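Local coordinates for D-aminopeptidase (Burkholderia sp. LK4, PDB 5TZB), which probably releases N-terminal beta-amino acids from peptides, as a beta-aminopeptidase of family S58 that resembles the Ntn hydrolases, at residues Thr68-Arg73 with Thr109-Thr114; Ala121-Leu126 with Pro143-Thr148; Val262-Asp267 with Phe301-Thr306. One frame throughout, in Å; residues are numbered along the deposited sequence.

How the interactions relate
The three contacts show how two stacked beta sheets are built and joined. Interactions 1 and 2, with centres about 9 Å apart, meet in one sheet, where strands 111-115 and 144-148 are neighbours: Ala112 N probably hydrogen-bonds Val144 O at 3.0 Å, and Ala112 O probably accepts from Met146 N. Interaction 3 belongs to the other sheet, its centre about 11 Å from that of interaction 1. Between them Tyr113 OH probably hydrogen-bonds Thr263 OG1 at 2.8 Å, while Ile111 packs on Leu302. Interactions 2 and 3, about 17 Å apart between centres, meet where Met146 CE comes 3.8 Å from Thr263 OG1. A calcium ion lies about 11 Å from the side chain of Ala305.

Interaction 1: residues Thr68-Arg73 with Thr109-Thr114; sequences TVIEPR and TPIAYT
Thr68 pairs with Tyr113, and Ile70 with Ile111, through reciprocal backbone hydrogen bonds, so that four of them join the two antiparallel strands. Tyr113 N lies 2.7 Å from Thr68 O, and Ile70 N 2.7 Å from Ile111 O. Val69 and Ala112 form the non-hydrogen-bonded pair in between, where CA-H groups approach the same carbonyls: Ala112 CA is 3.1 Å from Thr68 O, and Val69 CA is 3.2 Å from Ile111 O.

These strands lie inside a five-stranded mixed sheet, between strands 48-56 and 144-148. The face carrying Val69 is packed by helix 163-172, whereas the face of Thr68, Ile70, Ile111 and Tyr113 meets strands 213-220 and 260-266 of a second sheet, consistent with the layered alpha-beta-beta-alpha architecture of this family.

Apolar contacts follow that division. Val69 CG1 touches Ala112 CB at 4.1 Å. On the opposite face, the extended end of Ile70 (chi2 168°) carries CD1 diagonally to the Tyr113 ring, 4.2 Å from CZ. The hydroxyl of that ring is hydrogen-bonded to Leu217 O, and Thr68 OG1 to His51.

Two polar side chains lie by Pro110, just before strand 111-115. Glu71, bent at chi2 (-79°), runs alongside Pro110, with OE1 3.4 Å from CG of that ring. Thr109 OG1 donates to Pro110 O over 2.9 Å from 28° off the carbonyl plane.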
loop_
_atom_site.group_PDB
_atom_site.type_symbol
_atom_site.label_atom_id
_atom_site.label_comp_id
_atom_site.label_asym_id
_atom_site.label_seq_id
_atom_site.Cartn_x
_atom_site.Cartn_y
_atom_site.Cartn_z
ATOM N N THR C 68 -15.912 -23.773 1.477
ATOM C CA THR C 68 -16.386 -23.488 0.127
ATOM C C THR C 68 -15.201 -23.300 -0.801
ATOM O O THR C 68 -14.220 -22.654 -0.425
ATOM C CB THR C 68 -17.255 -22.226 0.088
ATOM O OG1 THR C 68 -18.440 -22.448 0.856
ATOM C CG2 THR C 68 -17.647 -21.881 -1.346
ATOM N N VAL C 69 -15.270 -23.869 -2.005
ATOM C CA VAL C 69 -14.193 -23.682 -2.968
ATOM C C VAL C 69 -14.701 -23.011 -4.230
ATOM O O VAL C 69 -15.849 -23.207 -4.652
ATOM C CB VAL C 69 -13.496 -25.009 -3.354
ATOM C CG1 VAL C 69 -12.763 -25.601 -2.168
ATOM C CG2 VAL C 69 -14.487 -25.988 -3.904
ATOM N N ILE C 70 -13.842 -22.166 -4.786
ATOM C CA ILE C 70 -14.081 -21.543 -6.070
ATOM C C ILE C 70 -12.973 -21.984 -6.993
ATOM O O ILE C 70 -11.787 -21.760 -6.688
ATOM C CB ILE C 70 -14.078 -20.006 -5.999
ATOM C CG1 ILE C 70 -15.005 -19.488 -4.900
ATOM C CG2 ILE C 70 -14.441 -19.398 -7.352
ATOM C CD1 ILE C 70 -14.799 -18.007 -4.620
ATOM N N GLU C 71 -13.340 -22.605 -8.110
ATOM C CA GLU C 71 -12.373 -22.880 -9.172
ATOM C C GLU C 71 -12.463 -21.732 -10.169
ATOM O O GLU C 71 -13.550 -21.457 -10.680
ATOM C CB GLU C 71 -12.646 -24.217 -9.867
ATOM C CG GLU C 71 -12.511 -25.441 -8.974
ATOM C CD GLU C 71 -11.063 -25.876 -8.751
ATOM O OE1 GLU C 71 -10.123 -25.129 -9.120
ATOM O OE2 GLU C 71 -10.867 -26.995 -8.228
ATOM N N PRO C 72 -11.344 -21.023 -10.408
ATOM C CA PRO C 72 -11.394 -19.890 -11.330
ATOM C C PRO C 72 -11.511 -20.295 -12.807
ATOM O O PRO C 72 -11.870 -19.443 -13.617
ATOM C CB PRO C 72 -10.060 -19.179 -11.077
ATOM C CG PRO C 72 -9.153 -20.268 -10.612
ATOM C CD PRO C 72 -10.009 -21.165 -9.789
ATOM N N ARG C 73 -11.187 -21.543 -13.144
ATOM C CA ARG C 73 -11.186 -22.019 -14.534
ATOM C C ARG C 73 -11.994 -23.301 -14.705
ATOM O O ARG C 73 -12.356 -23.959 -13.722
ATOM C CB ARG C 73 -9.755 -22.271 -15.030
ATOM C CG ARG C 73 -8.840 -21.052 -15.062
ATOM C CD ARG C 73 -9.174 -20.122 -16.223
ATOM N NE ARG C 73 -8.119 -19.142 -16.448
ATOM C CZ ARG C 73 -8.196 -18.147 -17.330
ATOM N NH1 ARG C 73 -9.290 -17.990 -18.063
ATOM N NH2 ARG C 73 -7.188 -17.295 -17.467
ATOM N N THR C 109 -4.335 -20.983 -8.265
ATOM C CA THR C 109 -4.907 -22.057 -7.460
ATOM C C THR C 109 -6.412 -21.867 -7.333
ATOM O O THR C 109 -6.928 -20.821 -7.706
ATOM C CB THR C 109 -4.329 -22.093 -6.030
ATOM O OG1 THR C 109 -4.643 -20.853 -5.368
ATOM C CG2 THR C 109 -2.816 -22.314 -6.052
ATOM N N PRO C 110 -7.111 -22.866 -6.777
ATOM C CA PRO C 110 -8.471 -22.545 -6.338
ATOM C C PRO C 110 -8.457 -21.554 -5.181
ATOM O O PRO C 110 -7.411 -21.302 -4.568
ATOM C CB PRO C 110 -9.031 -23.883 -5.850
ATOM C CG PRO C 110 -8.125 -24.916 -6.377
ATOM C CD PRO C 110 -6.792 -24.300 -6.617
ATOM N N ILE C 111 -9.633 -21.019 -4.903
ATOM C CA ILE C 111 -9.907 -20.185 -3.751
ATOM C C ILE C 111 -10.810 -20.938 -2.802
ATOM O O ILE C 111 -11.768 -21.566 -3.239
ATOM C CB ILE C 111 -10.615 -18.880 -4.151
ATOM C CG1 ILE C 111 -9.746 -18.085 -5.119
ATOM C CG2 ILE C 111 -10.967 -18.039 -2.919
ATOM C CD1 ILE C 111 -10.532 -17.027 -5.886
ATOM N N ALA C 112 -10.523 -20.859 -1.508
ATOM C CA ALA C 112 -11.359 -21.524 -0.529
ATOM C C ALA C 112 -11.748 -20.566 0.605
ATOM O O ALA C 112 -10.989 -19.663 0.969
ATOM C CB ALA C 112 -10.670 -22.759 0.009
ATOM N N TYR C 113 -12.980 -20.727 1.085
ATOM C CA TYR C 113 -13.482 -20.057 2.277
ATOM C C TYR C 113 -13.653 -21.070 3.404
ATOM O O TYR C 113 -14.186 -22.151 3.163
ATOM C CB TYR C 113 -14.847 -19.416 2.026
ATOM C CG TYR C 113 -14.946 -18.310 1.005
ATOM C CD1 TYR C 113 -13.823 -17.704 0.465
ATOM C CD2 TYR C 113 -16.197 -17.859 0.595
ATOM C CE1 TYR C 113 -13.949 -16.677 -0.471
ATOM C CE2 TYR C 113 -16.330 -16.842 -0.326
ATOM C CZ TYR C 113 -15.213 -16.257 -0.854
ATOM O OH TYR C 113 -15.371 -15.243 -1.769
ATOM N N THR C 114 -13.266 -20.726 4.631
ATOM C CA THR C 114 -13.581 -21.588 5.772
ATOM C C THR C 114 -13.623 -20.752 7.065
ATOM O O THR C 114 -13.739 -19.541 6.996
ATOM C CB THR C 114 -12.573 -22.751 5.885
ATOM O OG1 THR C 114 -13.015 -23.693 6.871
ATOM C CG2 THR C 114 -11.184 -22.249 6.220
#

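Interaction 2: residues Ala121-Leu126 with Pro143-Thr148; sequences AVRDAL and PVVMET
Val145 meets Val122 because both valines turn CG1 anti to the backbone N (chi1 -178° in Val145), and the two CG1 methyls touch at 3.8 Å. The same rotamer sets Val145 CG2 anti to its carbonyl carbon and against the helix backbone, 3.7 Å from Arg123 CA. Val145 CG2 also receives Leu126 CD1 at 4.0 Å, so Val145 fits among Val122, Leu126 and the backbone of Arg123.

Pro143 extends the contact with CB, CG and CD of its ring. The Leu126 side chain and the Pro143 ring run alongside in opposing senses, with Leu126 CB 3.7 Å from Pro143 CG, while Arg123 O lies 3.6 Å from that same CG.

Helix 119-129 is the connection of a beta-alpha-beta crossover between the neighbouring parallel strands 111-115 and 144-148. It returns over the sheet nearly antiparallel to the second strand, at 160°, the segment axes approaching to 8.4 Å. Helix 163-172 packs beside it on Val122 and Leu126.

Arg123, bent at chi2 (-109°), crosses Pro143 at about a right angle, Arg123 NE staying 4.0 Å from Pro143 CD. Arg123 NH1 forms a salt bridge to Asp124 OD1 in the guanidinium plane, meeting the carboxylate's syn side but well out of its plane. Across the subunit interface, NH1 also bonds Thr116 O and NH2 pairs with Asp94, both of the second subunit; Asp124 accepts from Gly120 N and Ala121 N of that subunit.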
loop_
_atom_site.group_PDB
_atom_site.type_symbol
_atom_site.label_atom_id
_atom_site.label_comp_id
_atom_site.label_asym_id
_atom_site.label_seq_id
_atom_site.Cartn_x
_atom_site.Cartn_y
_atom_site.Cartn_z
ATOM N N ALA C 121 -5.105 -25.882 7.669
ATOM C CA ALA C 121 -5.410 -27.246 7.249
ATOM C C ALA C 121 -5.987 -27.232 5.824
ATOM O O ALA C 121 -5.629 -28.063 4.995
ATOM C CB ALA C 121 -6.384 -27.917 8.232
ATOM N N VAL C 122 -6.870 -26.279 5.548
ATOM C CA VAL C 122 -7.451 -26.133 4.216
ATOM C C VAL C 122 -6.395 -25.754 3.182
ATOM O O VAL C 122 -6.356 -26.318 2.078
ATOM C CB VAL C 122 -8.592 -25.077 4.209
ATOM C CG1 VAL C 122 -8.969 -24.682 2.778
ATOM C CG2 VAL C 122 -9.811 -25.602 5.010
ATOM N N ARG C 123 -5.521 -24.825 3.547
ATOM C CA ARG C 123 -4.479 -24.386 2.633
ATOM C C ARG C 123 -3.545 -25.536 2.253
ATOM O O ARG C 123 -3.263 -25.748 1.076
ATOM C CB ARG C 123 -3.666 -23.249 3.249
ATOM C CG ARG C 123 -2.595 -22.662 2.329
ATOM C CD ARG C 123 -1.206 -23.047 2.795
ATOM N NE ARG C 123 -0.173 -22.366 2.030
ATOM C CZ ARG C 123 1.069 -22.812 1.871
ATOM N NH1 ARG C 123 1.451 -23.953 2.426
ATOM N NH2 ARG C 123 1.930 -22.097 1.162
ATOM N N ASP C 124 -3.065 -26.276 3.247
ATOM C CA ASP C 124 -2.113 -27.345 2.963
ATOM C C ASP C 124 -2.792 -28.521 2.266
ATOM O O ASP C 124 -2.140 -29.285 1.551
ATOM C CB ASP C 124 -1.390 -27.779 4.240
ATOM C CG ASP C 124 -0.266 -26.806 4.630
ATOM O OD1 ASP C 124 -0.228 -25.686 4.068
ATOM O OD2 ASP C 124 0.580 -27.157 5.491
ATOM N N ALA C 125 -4.103 -28.654 2.453
ATOM C CA ALA C 125 -4.860 -29.669 1.728
ATOM C C ALA C 125 -4.927 -29.304 0.245
ATOM O O ALA C 125 -4.869 -30.172 -0.615
ATOM C CB ALA C 125 -6.255 -29.818 2.305
ATOM N N LEU C 126 -5.056 -28.017 -0.051
ATOM C CA LEU C 126 -5.069 -27.555 -1.436
ATOM C C LEU C 126 -3.682 -27.735 -2.077
ATOM O O LEU C 126 -3.576 -28.052 -3.263
ATOM C CB LEU C 126 -5.533 -26.093 -1.501
ATOM C CG LEU C 126 -7.033 -25.877 -1.239
ATOM C CD1 LEU C 126 -7.384 -24.416 -1.214
ATOM C CD2 LEU C 126 -7.882 -26.581 -2.296
ATOM N N PRO C 143 -1.926 -21.569 -2.328
ATOM C CA PRO C 143 -3.392 -21.436 -2.410
ATOM C C PRO C 143 -3.967 -20.218 -1.662
ATOM O O PRO C 143 -3.422 -19.780 -0.644
ATOM C CB PRO C 143 -3.904 -22.737 -1.782
ATOM C CG PRO C 143 -2.708 -23.701 -1.822
ATOM C CD PRO C 143 -1.512 -22.815 -1.667
ATOM N N VAL C 144 -5.062 -19.673 -2.181
ATOM C CA VAL C 144 -5.736 -18.567 -1.521
ATOM C C VAL C 144 -6.851 -19.105 -0.637
ATOM O O VAL C 144 -7.806 -19.706 -1.123
ATOM C CB VAL C 144 -6.319 -17.550 -2.533
ATOM C CG1 VAL C 144 -7.131 -16.457 -1.796
ATOM C CG2 VAL C 144 -5.191 -16.911 -3.376
ATOM N N VAL C 145 -6.717 -18.905 0.669
ATOM C CA VAL C 145 -7.741 -19.333 1.604
ATOM C C VAL C 145 -8.106 -18.126 2.446
ATOM O O VAL C 145 -7.221 -17.399 2.910
ATOM C CB VAL C 145 -7.279 -20.496 2.498
ATOM C CG1 VAL C 145 -8.407 -20.935 3.434
ATOM C CG2 VAL C 145 -6.834 -21.670 1.643
ATOM N N MET C 146 -9.409 -17.873 2.580
ATOM C CA MET C 146 -9.897 -16.752 3.369
ATOM C C MET C 146 -10.888 -17.285 4.386
ATOM O O MET C 146 -11.286 -18.446 4.303
ATOM C CB MET C 146 -10.510 -15.690 2.460
ATOM C CG MET C 146 -9.465 -15.038 1.545
ATOM S SD MET C 146 -10.147 -13.825 0.406
ATOM C CE MET C 146 -10.888 -14.914 -0.809
ATOM N N GLU C 147 -11.284 -16.454 5.353
ATOM C CA GLU C 147 -12.062 -16.954 6.472
ATOM C C GLU C 147 -12.979 -15.919 7.105
ATOM O O GLU C 147 -12.773 -14.717 6.945
ATOM C CB GLU C 147 -11.128 -17.503 7.560
ATOM C CG GLU C 147 -10.112 -16.496 8.105
ATOM C CD GLU C 147 -10.707 -15.496 9.114
ATOM O OE1 GLU C 147 -11.732 -15.808 9.766
ATOM O OE2 GLU C 147 -10.130 -14.396 9.256
ATOM N N THR C 148 -13.984 -16.405 7.825
ATOM C CA THR C 148 -14.703 -15.594 8.806
ATOM C C THR C 148 -14.887 -16.452 10.080
ATOM O O THR C 148 -14.646 -17.662 10.067
ATOM C CB THR C 148 -16.056 -15.088 8.255
ATOM O OG1 THR C 148 -16.846 -16.205 7.849
ATOM C CG2 THR C 148 -15.838 -14.165 7.033
#

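Interaction 3: residues Val262-Asp267 with Phe301-Thr306; sequences VTIATD and FLAFAT
A beta-alpha-beta crossover, in which helix 272-289 links two adjacent parallel strands, brings Val262-Asp267 beside Phe301-Thr306 with their directions only 16° apart. The backbone bonds alternate as parallel pairing requires: Leu302 takes Val262 O with its N-H and gives its O to Ile264 N, 2.7 Å away, and Phe304 repeats the pattern between Ile264 and Thr266. The series runs on past the strand ends, where Thr306 N lies 2.8 Å from Thr266 O.

Side chains divide between two faces. Towards strand 111-115 of the other sheet lie Thr263, Ala265, Leu302 and Phe304. Phe304 places CG between its own N and carbonyl carbon (chi1 70°), which swings the ring across to the neighbouring strand. Ala265 CB then sits over one ring face, offset towards the rim and 3.5 Å from CZ, in a CH-pi contact. Thr263 CG2 approaches the same ring at its edge, 3.6 Å from CE2.

On the helix side, Val262 CG2 leans obliquely on the Phe301 ring at 3.6 Å from CD1. Further along, Ile264 CB and Ala303 CB are 3.9 Å apart, and Thr266 CG2 touches Ala305 CB, the Thr266 hydroxyl being hydrogen-bonded to Thr213 O. Helix 272-289 covers Ile264, Phe301 and Ala303.

Regular backbone bonding thus pairs the peptide groups along the inner edges of these buried strands, leaving largely apolar surfaces, with Thr263 OG1 held by Tyr113 OH as a polar link to the second sheet.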
loop_
_atom_site.group_PDB
_atom_site.type_symbol
_atom_site.label_atom_id
_atom_site.label_comp_id
_atom_site.label_asym_id
_atom_site.label_seq_id
_atom_site.Cartn_x
_atom_site.Cartn_y
_atom_site.Cartn_z
ATOM N N VAL C 262 -14.959 -11.593 0.228
ATOM C CA VAL C 262 -15.603 -11.378 -1.064
ATOM C C VAL C 262 -14.689 -11.843 -2.196
ATOM O O VAL C 262 -13.510 -11.506 -2.207
ATOM C CB VAL C 262 -15.950 -9.872 -1.294
ATOM C CG1 VAL C 262 -16.664 -9.686 -2.611
ATOM C CG2 VAL C 262 -16.827 -9.338 -0.167
ATOM N N THR C 263 -15.220 -12.634 -3.123
ATOM C CA THR C 263 -14.520 -12.880 -4.373
ATOM C C THR C 263 -15.356 -12.306 -5.499
ATOM O O THR C 263 -16.545 -12.590 -5.594
ATOM C CB THR C 263 -14.239 -14.378 -4.655
ATOM O OG1 THR C 263 -13.377 -14.917 -3.646
ATOM C CG2 THR C 263 -13.534 -14.535 -6.004
ATOM N N ILE C 264 -14.732 -11.455 -6.306
ATOM C CA ILE C 264 -15.330 -10.916 -7.519
ATOM C C ILE C 264 -14.700 -11.598 -8.727
ATOM O O ILE C 264 -13.474 -11.682 -8.813
ATOM C CB ILE C 264 -15.108 -9.399 -7.616
ATOM C CG1 ILE C 264 -15.895 -8.678 -6.510
ATOM C CG2 ILE C 264 -15.515 -8.876 -9.004
ATOM C CD1 ILE C 264 -15.437 -7.213 -6.290
ATOM N N ALA C 265 -15.515 -12.090 -9.657
ATOM C CA ALA C 265 -14.961 -12.647 -10.899
ATOM C C ALA C 265 -15.521 -11.923 -12.119
ATOM O O ALA C 265 -16.678 -11.463 -12.126
ATOM C CB ALA C 265 -15.240 -14.143 -11.000
ATOM N N THR C 266 -14.713 -11.845 -13.170
ATOM C CA THR C 266 -15.194 -11.265 -14.420
ATOM C C THR C 266 -14.489 -11.880 -15.603
ATOM O O THR C 266 -13.320 -12.266 -15.497
ATOM C CB THR C 266 -14.994 -9.735 -14.475
ATOM O OG1 THR C 266 -15.575 -9.230 -15.678
ATOM C CG2 THR C 266 -13.512 -9.361 -14.456
ATOM N N ASP C 267 -15.183 -11.948 -16.741
ATOM C CA ASP C 267 -14.534 -12.421 -17.961
ATOM C C ASP C 267 -13.960 -11.263 -18.766
ATOM O O ASP C 267 -13.414 -11.473 -19.847
ATOM C CB ASP C 267 -15.498 -13.224 -18.841
ATOM C CG ASP C 267 -16.722 -12.435 -19.257
ATOM O OD1 ASP C 267 -16.966 -11.334 -18.713
ATOM O OD2 ASP C 267 -17.462 -12.937 -20.135
ATOM N N PHE C 301 -11.122 -8.486 0.367
ATOM C CA PHE C 301 -11.717 -8.634 -0.958
ATOM C C PHE C 301 -10.717 -9.087 -2.027
ATOM O O PHE C 301 -9.599 -8.579 -2.104
ATOM C CB PHE C 301 -12.346 -7.307 -1.414
ATOM C CG PHE C 301 -13.148 -6.600 -0.347
ATOM C CD1 PHE C 301 -13.971 -7.299 0.518
ATOM C CD2 PHE C 301 -13.070 -5.210 -0.219
ATOM C CE1 PHE C 301 -14.704 -6.626 1.506
ATOM C CE2 PHE C 301 -13.802 -4.534 0.767
ATOM C CZ PHE C 301 -14.619 -5.240 1.620
ATOM N N LEU C 302 -11.151 -10.014 -2.869
ATOM C CA LEU C 302 -10.339 -10.531 -3.961
ATOM C C LEU C 302 -11.119 -10.423 -5.247
ATOM O O LEU C 302 -12.314 -10.698 -5.265
ATOM C CB LEU C 302 -9.946 -11.986 -3.709
ATOM C CG LEU C 302 -9.252 -12.779 -4.826
ATOM C CD1 LEU C 302 -7.901 -12.208 -5.153
ATOM C CD2 LEU C 302 -9.107 -14.224 -4.392
ATOM N N ALA C 303 -10.444 -9.999 -6.306
ATOM C CA ALA C 303 -11.023 -9.979 -7.640
ATOM C C ALA C 303 -10.091 -10.672 -8.640
ATOM O O ALA C 303 -8.885 -10.432 -8.637
ATOM C CB ALA C 303 -11.300 -8.568 -8.074
ATOM N N PHE C 304 -10.641 -11.549 -9.470
ATOM C CA PHE C 304 -9.852 -12.135 -10.559
ATOM C C PHE C 304 -10.589 -12.043 -11.895
ATOM O O PHE C 304 -11.828 -12.000 -11.952
ATOM C CB PHE C 304 -9.451 -13.587 -10.244
ATOM C CG PHE C 304 -10.594 -14.580 -10.267
ATOM C CD1 PHE C 304 -10.942 -15.252 -11.437
ATOM C CD2 PHE C 304 -11.284 -14.881 -9.100
ATOM C CE1 PHE C 304 -11.983 -16.168 -11.450
ATOM C CE2 PHE C 304 -12.322 -15.801 -9.106
ATOM C CZ PHE C 304 -12.674 -16.445 -10.289
ATOM N N ALA C 305 -9.810 -12.021 -12.973
ATOM C CA ALA C 305 -10.352 -11.871 -14.312
ATOM C C ALA C 305 -9.954 -13.063 -15.183
ATOM O O ALA C 305 -8.824 -13.551 -15.091
ATOM C CB ALA C 305 -9.863 -10.564 -14.927
ATOM N N THR C 306 -10.869 -13.517 -16.042
ATOM C CA THR C 306 -10.597 -14.682 -16.891
ATOM C C THR C 306 -10.340 -14.300 -18.347
ATOM O O THR C 306 -9.981 -15.157 -19.154
ATOM C CB THR C 306 -11.752 -15.701 -16.837
ATOM O OG1 THR C 306 -12.953 -15.085 -17.326
ATOM C CG2 THR C 306 -11.995 -16.180 -15.401
#